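Local coordinates for protein alpha-amylase (Eisenia fetida, PDB 6M4K) that probably hydrolyses internal alpha-1,4-glucosidic linkages of starch-like polysaccharides, as a calcium- and chloride-dependent glycoside hydrolase of family 13, at residues H53-D58 / W63-Q68; V362-P365 / D371-D374. All blocks are in the same frame, centred on the assembly; numbering follows the deposited sequence. Where two conformers were deposited one is given.

Contact 1: H53-D58 / W63-Q68; sequences HRIVTD and WWQRYQ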
loop_
_atom_site.group_PDB
_atom_site.type_symbol
_atom_site.label_atom_id
_atom_site.label_comp_id
_atom_site.label_asym_id
_atom_site.label_seq_id
_atom_site.Cartn_x
_atom_site.Cartn_y
_atom_site.Cartn_z
ATOM N N HIS A 53 -2.446 18.456 -10.261
ATOM C CA HIS A 53 -1.738 17.564 -11.158
ATOM C C HIS A 53 -2.148 17.836 -12.600
ATOM O O HIS A 53 -3.136 18.519 -12.884
ATOM C CB HIS A 53 -2.029 16.097 -10.802
ATOM C CG HIS A 53 -3.491 15.784 -10.734
ATOM N ND1 HIS A 53 -4.263 15.574 -11.859
ATOM C CD2 HIS A 53 -4.335 15.704 -9.677
ATOM C CE1 HIS A 53 -5.512 15.344 -11.492
ATOM N NE2 HIS A 53 -5.586 15.422 -10.175
ATOM N N ARG A 54 -1.373 17.260 -13.511
ATOM C CA ARG A 54 -1.651 17.382 -14.933
ATOM C C ARG A 54 -3.041 16.844 -15.241
ATOM O O ARG A 54 -3.495 15.856 -14.655
ATOM C CB ARG A 54 -0.606 16.577 -15.707
ATOM C CG ARG A 54 -0.590 16.829 -17.216
ATOM C CD ARG A 54 0.554 16.097 -17.897
ATOM N NE ARG A 54 0.627 16.481 -19.311
ATOM C CZ ARG A 54 1.748 16.504 -20.025
ATOM N NH1 ARG A 54 2.906 16.172 -19.478
ATOM N NH2 ARG A 54 1.717 16.891 -21.298
ATOM N N ILE A 55 -3.724 17.502 -16.172
ATOM C CA ILE A 55 -4.904 16.935 -16.798
ATOM C C ILE A 55 -4.467 16.435 -18.166
ATOM O O ILE A 55 -3.980 17.217 -18.997
ATOM C CB ILE A 55 -6.043 17.961 -16.906
ATOM C CG1 ILE A 55 -6.517 18.391 -15.516
ATOM C CG2 ILE A 55 -7.209 17.364 -17.697
ATOM C CD1 ILE A 55 -7.060 17.248 -14.679
ATOM N N VAL A 56 -4.607 15.131 -18.385
ATOM C CA VAL A 56 -4.233 14.487 -19.637
ATOM C C VAL A 56 -5.523 14.059 -20.313
ATOM O O VAL A 56 -6.330 13.330 -19.726
ATOM C CB VAL A 56 -3.315 13.283 -19.394
ATOM C CG1 VAL A 56 -3.078 12.524 -20.689
ATOM C CG2 VAL A 56 -1.990 13.732 -18.770
ATOM N N THR A 57 -5.719 14.515 -21.546
ATOM C CA THR A 57 -6.899 14.141 -22.312
ATOM C C THR A 57 -6.600 13.174 -23.449
ATOM O O THR A 57 -7.541 12.589 -24.004
ATOM C CB THR A 57 -7.632 15.387 -22.837
ATOM O OG1 THR A 57 -6.721 16.218 -23.561
ATOM C CG2 THR A 57 -8.205 16.196 -21.689
ATOM N N ASP A 58 -5.332 12.979 -23.802
ATOM C CA ASP A 58 -4.942 11.904 -24.704
ATOM C C ASP A 58 -3.885 11.045 -24.004
ATOM O O ASP A 58 -2.734 11.462 -23.903
ATOM C CB ASP A 58 -4.362 12.470 -26.003
ATOM C CG ASP A 58 -3.990 11.384 -26.986
ATOM O OD1 ASP A 58 -4.488 10.256 -26.818
ATOM O OD2 ASP A 58 -3.215 11.657 -27.932
ATOM N N TRP A 63 -5.122 7.297 -14.916
ATOM C CA TRP A 63 -4.755 7.405 -13.501
ATOM C C TRP A 63 -3.410 8.101 -13.341
ATOM O O TRP A 63 -3.217 8.868 -12.391
ATOM C CB TRP A 63 -4.727 6.027 -12.820
ATOM C CG TRP A 63 -3.698 5.131 -13.381
ATOM C CD1 TRP A 63 -3.844 4.275 -14.439
ATOM C CD2 TRP A 63 -2.333 5.006 -12.952
ATOM N NE1 TRP A 63 -2.663 3.630 -14.691
ATOM C CE2 TRP A 63 -1.716 4.058 -13.795
ATOM C CE3 TRP A 63 -1.572 5.611 -11.944
ATOM C CZ2 TRP A 63 -0.378 3.691 -13.657
ATOM C CZ3 TRP A 63 -0.237 5.253 -11.811
ATOM C CH2 TRP A 63 0.344 4.297 -12.659
ATOM N N TRP A 64 -2.492 7.892 -14.280
ATOM C CA TRP A 64 -1.126 8.362 -14.078
ATOM C C TRP A 64 -0.969 9.869 -14.218
ATOM O O TRP A 64 0.101 10.395 -13.892
ATOM C CB TRP A 64 -0.122 7.587 -14.929
ATOM C CG TRP A 64 -0.471 7.369 -16.362
ATOM C CD1 TRP A 64 -0.868 6.184 -16.920
ATOM C CD2 TRP A 64 -0.393 8.315 -17.436
ATOM N NE1 TRP A 64 -1.051 6.336 -18.269
ATOM C CE2 TRP A 64 -0.774 7.631 -18.615
ATOM C CE3 TRP A 64 -0.033 9.662 -17.520
ATOM C CZ2 TRP A 64 -0.810 8.253 -19.862
ATOM C CZ3 TRP A 64 -0.084 10.287 -18.776
ATOM C CH2 TRP A 64 -0.462 9.569 -19.923
ATOM N N GLN A 65 -1.998 10.591 -14.680
ATOM C CA GLN A 65 -1.909 12.048 -14.692
ATOM C C GLN A 65 -1.662 12.601 -13.289
ATOM O O GLN A 65 -1.055 13.669 -13.143
ATOM C CB GLN A 65 -3.174 12.659 -15.315
ATOM C CG GLN A 65 -4.367 12.614 -14.398
ATOM C CD GLN A 65 -5.657 13.114 -15.033
ATOM O OE1 GLN A 65 -5.672 13.584 -16.182
ATOM N NE2 GLN A 65 -6.749 13.018 -14.285
ATOM N N ARG A 66 -2.092 11.873 -12.251
ATOM C CA ARG A 66 -1.932 12.356 -10.883
ATOM C C ARG A 66 -0.500 12.261 -10.383
ATOM O O ARG A 66 -0.197 12.855 -9.341
ATOM C CB ARG A 66 -2.898 11.645 -9.933
ATOM C CG ARG A 66 -4.343 11.950 -10.287
ATOM C CD ARG A 66 -5.307 11.337 -9.310
ATOM N NE ARG A 66 -5.340 12.056 -8.031
ATOM C CZ ARG A 66 -6.342 11.945 -7.172
ATOM N NH1 ARG A 66 -7.376 11.165 -7.471
ATOM N NH2 ARG A 66 -6.345 12.620 -6.028
ATOM N N TYR A 67 0.386 11.594 -11.117
ATOM C CA TYR A 67 1.795 11.513 -10.761
ATOM C C TYR A 67 2.643 12.528 -11.518
ATOM O O TYR A 67 3.873 12.415 -11.528
ATOM C CB TYR A 67 2.286 10.063 -10.886
ATOM C CG TYR A 67 1.615 9.237 -9.810
ATOM C CD1 TYR A 67 2.132 9.207 -8.516
ATOM C CD2 TYR A 67 0.426 8.561 -10.051
ATOM C CE1 TYR A 67 1.494 8.510 -7.500
ATOM C CE2 TYR A 67 -0.220 7.859 -9.046
ATOM C CZ TYR A 67 0.325 7.837 -7.772
ATOM O OH TYR A 67 -0.348 7.142 -6.790
ATOM N N GLN A 68 2.001 13.544 -12.111
ATOM C CA GLN A 68 2.664 14.663 -12.780
ATOM C C GLN A 68 2.202 15.960 -12.131
ATOM O O GLN A 68 1.247 16.604 -12.601
ATOM C CB GLN A 68 2.392 14.645 -14.283
ATOM C CG GLN A 68 3.082 13.475 -14.945
ATOM C CD GLN A 68 3.028 13.530 -16.453
ATOM O OE1 GLN A 68 3.263 14.579 -17.060
ATOM N NE2 GLN A 68 2.716 12.403 -17.070
#
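Gln65 and Gln68 hold 53-58 through their side-chain oxygens. Gln65, extended beyond CG, reaches past Val56 so that OE1 accepts Val56 N at 2.9 Å, nearly straight (176°). Gln68 pairs with Arg54 twice: its backbone O takes Arg54 N, and its OE1 takes Arg54 NH1 at 2.9 Å. The latter donor lies in the amide's carbonyl plane, although guanidinium and amide are almost perpendicular (84°). Gly109 N also bonds to Gln68 OE1.

The CH-pi contact belongs to His53, whose ring lies with one face under Arg66 CG, 3.7 Å from the ring centroid. With chi1 at 53°, CG sits between backbone N and carbonyl carbon, and ND1 bonds back to Arg54 O (2.9 Å) while NE2 accepts from Arg77 N. Cutting the side chain back to an alanine is likely to leave Arg77 N without its acceptor, Arg54 O without the ND1 donor and Arg66 CG without the ring beneath it. In apolar packing, Val56 CG2 meets Trp64 CZ3 at 3.9 Å.

Arg66 sends its guanidinium to Glu24 and Pro49 O. Trp63, Trp64 and Tyr67 probably line the substrate cleft, as in related alpha-amylases, on this loop between the second barrel strand, 44-47, and helix 81-93.

Contact 2: V362-P365 / D371-D374; sequences VGPP and DTKD. With SO4 (sulfate ion), chain E.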
loop_
_atom_site.group_PDB
_atom_site.type_symbol
_atom_site.label_atom_id
_atom_site.label_comp_id
_atom_site.label_asym_id
_atom_site.label_seq_id
_atom_site.Cartn_x
_atom_site.Cartn_y
_atom_site.Cartn_z
ATOM N N VAL A 362 -6.058 3.217 -18.031
ATOM C CA VAL A 362 -7.440 3.597 -17.779
ATOM C C VAL A 362 -7.591 4.079 -16.344
ATOM O O VAL A 362 -7.112 3.437 -15.398
ATOM C CB VAL A 362 -8.376 2.427 -18.113
ATOM C CG1 VAL A 362 -9.788 2.717 -17.635
ATOM C CG2 VAL A 362 -8.369 2.158 -19.632
ATOM N N GLY A 363 -8.234 5.233 -16.185
ATOM C CA GLY A 363 -8.492 5.822 -14.894
ATOM C C GLY A 363 -9.668 5.200 -14.170
ATOM O O GLY A 363 -10.250 4.198 -14.604
ATOM N N PRO A 364 -10.037 5.785 -13.036
ATOM C CA PRO A 364 -11.085 5.215 -12.201
ATOM C C PRO A 364 -12.443 5.272 -12.878
ATOM O O PRO A 364 -12.614 5.953 -13.904
ATOM C CB PRO A 364 -11.062 6.128 -10.961
ATOM C CG PRO A 364 -10.541 7.408 -11.465
ATOM C CD PRO A 364 -9.507 7.035 -12.473
ATOM N N PRO A 365 -13.427 4.566 -12.316
ATOM C CA PRO A 365 -14.799 4.629 -12.843
ATOM C C PRO A 365 -15.262 6.066 -13.001
ATOM O O PRO A 365 -15.155 6.891 -12.085
ATOM C CB PRO A 365 -15.608 3.880 -11.780
ATOM C CG PRO A 365 -14.628 2.868 -11.220
ATOM C CD PRO A 365 -13.315 3.628 -11.183
ATOM N N ASP A 371 -14.225 13.311 -14.334
ATOM C CA ASP A 371 -14.782 13.126 -13.004
ATOM C C ASP A 371 -14.550 11.689 -12.539
ATOM O O ASP A 371 -14.085 10.829 -13.291
ATOM C CB ASP A 371 -16.268 13.512 -12.971
ATOM C CG ASP A 371 -17.140 12.646 -13.878
ATOM O OD1 ASP A 371 -16.773 11.499 -14.201
ATOM O OD2 ASP A 371 -18.232 13.121 -14.266
ATOM N N THR A 372 -14.894 11.432 -11.279
ATOM C CA THR A 372 -14.834 10.102 -10.702
ATOM C C THR A 372 -16.195 9.806 -10.095
ATOM O O THR A 372 -16.780 10.665 -9.426
ATOM C CB THR A 372 -13.710 10.015 -9.663
ATOM O OG1 THR A 372 -12.484 10.330 -10.316
ATOM C CG2 THR A 372 -13.639 8.621 -9.047
ATOM N N LYS A 373 -16.714 8.616 -10.367
ATOM C CA LYS A 373 -18.001 8.221 -9.815
ATOM C C LYS A 373 -17.921 8.043 -8.309
ATOM O O LYS A 373 -16.867 7.710 -7.753
ATOM C CB LYS A 373 -18.439 6.879 -10.388
ATOM C CG LYS A 373 -18.780 6.888 -11.848
ATOM C CD LYS A 373 -19.336 5.520 -12.184
ATOM C CE LYS A 373 -19.401 5.317 -13.657
ATOM N NZ LYS A 373 -20.100 4.039 -13.976
ATOM N N ASP A 374 -19.064 8.226 -7.650
ATOM C CA ASP A 374 -19.219 7.784 -6.273
ATOM C C ASP A 374 -18.938 6.292 -6.183
ATOM O O ASP A 374 -19.328 5.509 -7.059
ATOM C CB ASP A 374 -20.654 8.025 -5.792
ATOM C CG ASP A 374 -20.959 9.488 -5.526
ATOM O OD1 ASP A 374 -20.049 10.335 -5.563
ATOM O OD2 ASP A 374 -22.150 9.793 -5.275
HETATM S S SO4 E . -22.352 8.547 -9.944
HETATM O O1 SO4 E . -22.090 7.148 -10.256
HETATM O O2 SO4 E . -21.334 9.097 -9.052
HETATM O O3 SO4 E . -23.662 8.649 -9.305
HETATM O O4 SO4 E . -22.352 9.319 -11.182
#
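In the long loop that follows strand 356-357 and leads to helix 389-401, the di-proline segment 362-365 is met by 371-374 through a single backbone hydrogen bond. Lys373 N donates to Pro365 O at 2.9 Å and almost straight (175°), approaching 32° out of the carbonyl plane. The same oxygen receives a CA-H...O contact from Thr372 CA at 3.5 Å, and the CG of Lys373 lies 3.6 Å from it. Thr372 stands across the ring of Pro364 at about a right angle, its OG1 3.7 Å from Pro364 CG. With OG1 beside its own backbone N (chi1 -59°) and CG2 on the other branch, Thr372 meets Pro364 through both; OG1 is bonded to Arg77 NE.

This pairing pulls the loop together within the catalytic domain of family 13, away from the calcium site, and no regular strand forms. Lys373 runs out extended, its CD 4.1 Å from Pro365 CB, and NZ forms a salt bridge with Glu381. Asp374 N binds O2 of a sulfate, probably from the crystallisation liquor, at 2.8 Å; Asn367 ND2 is a second donor to the ion. The Asp374 carboxylate turns to Lys26, which also takes up Thr372 O.

In the fold
Contacts 1 and 2 follow one another along the chain and lie on the same side of its centre, with centres about 13 Å apart. They touch where Trp63 CD1 packs 3.5 Å from Val362 O, joining contact 2 to the side of contact 1 that probably faces the substrate cleft; a tetraethylene glycol, probably from the crystallisation liquor, about 6 Å from the Trp64 side chain is consistent with a pocket there. A second connection runs through Arg77, whose backbone N bonds to His53 while its guanidinium reaches Thr372 and Asp371; Tyr346 likewise meets Trp63 and Val362. The side chain of Gln68 is about 10 Å from that of Asn105 and about 14 Å from the calcium ion.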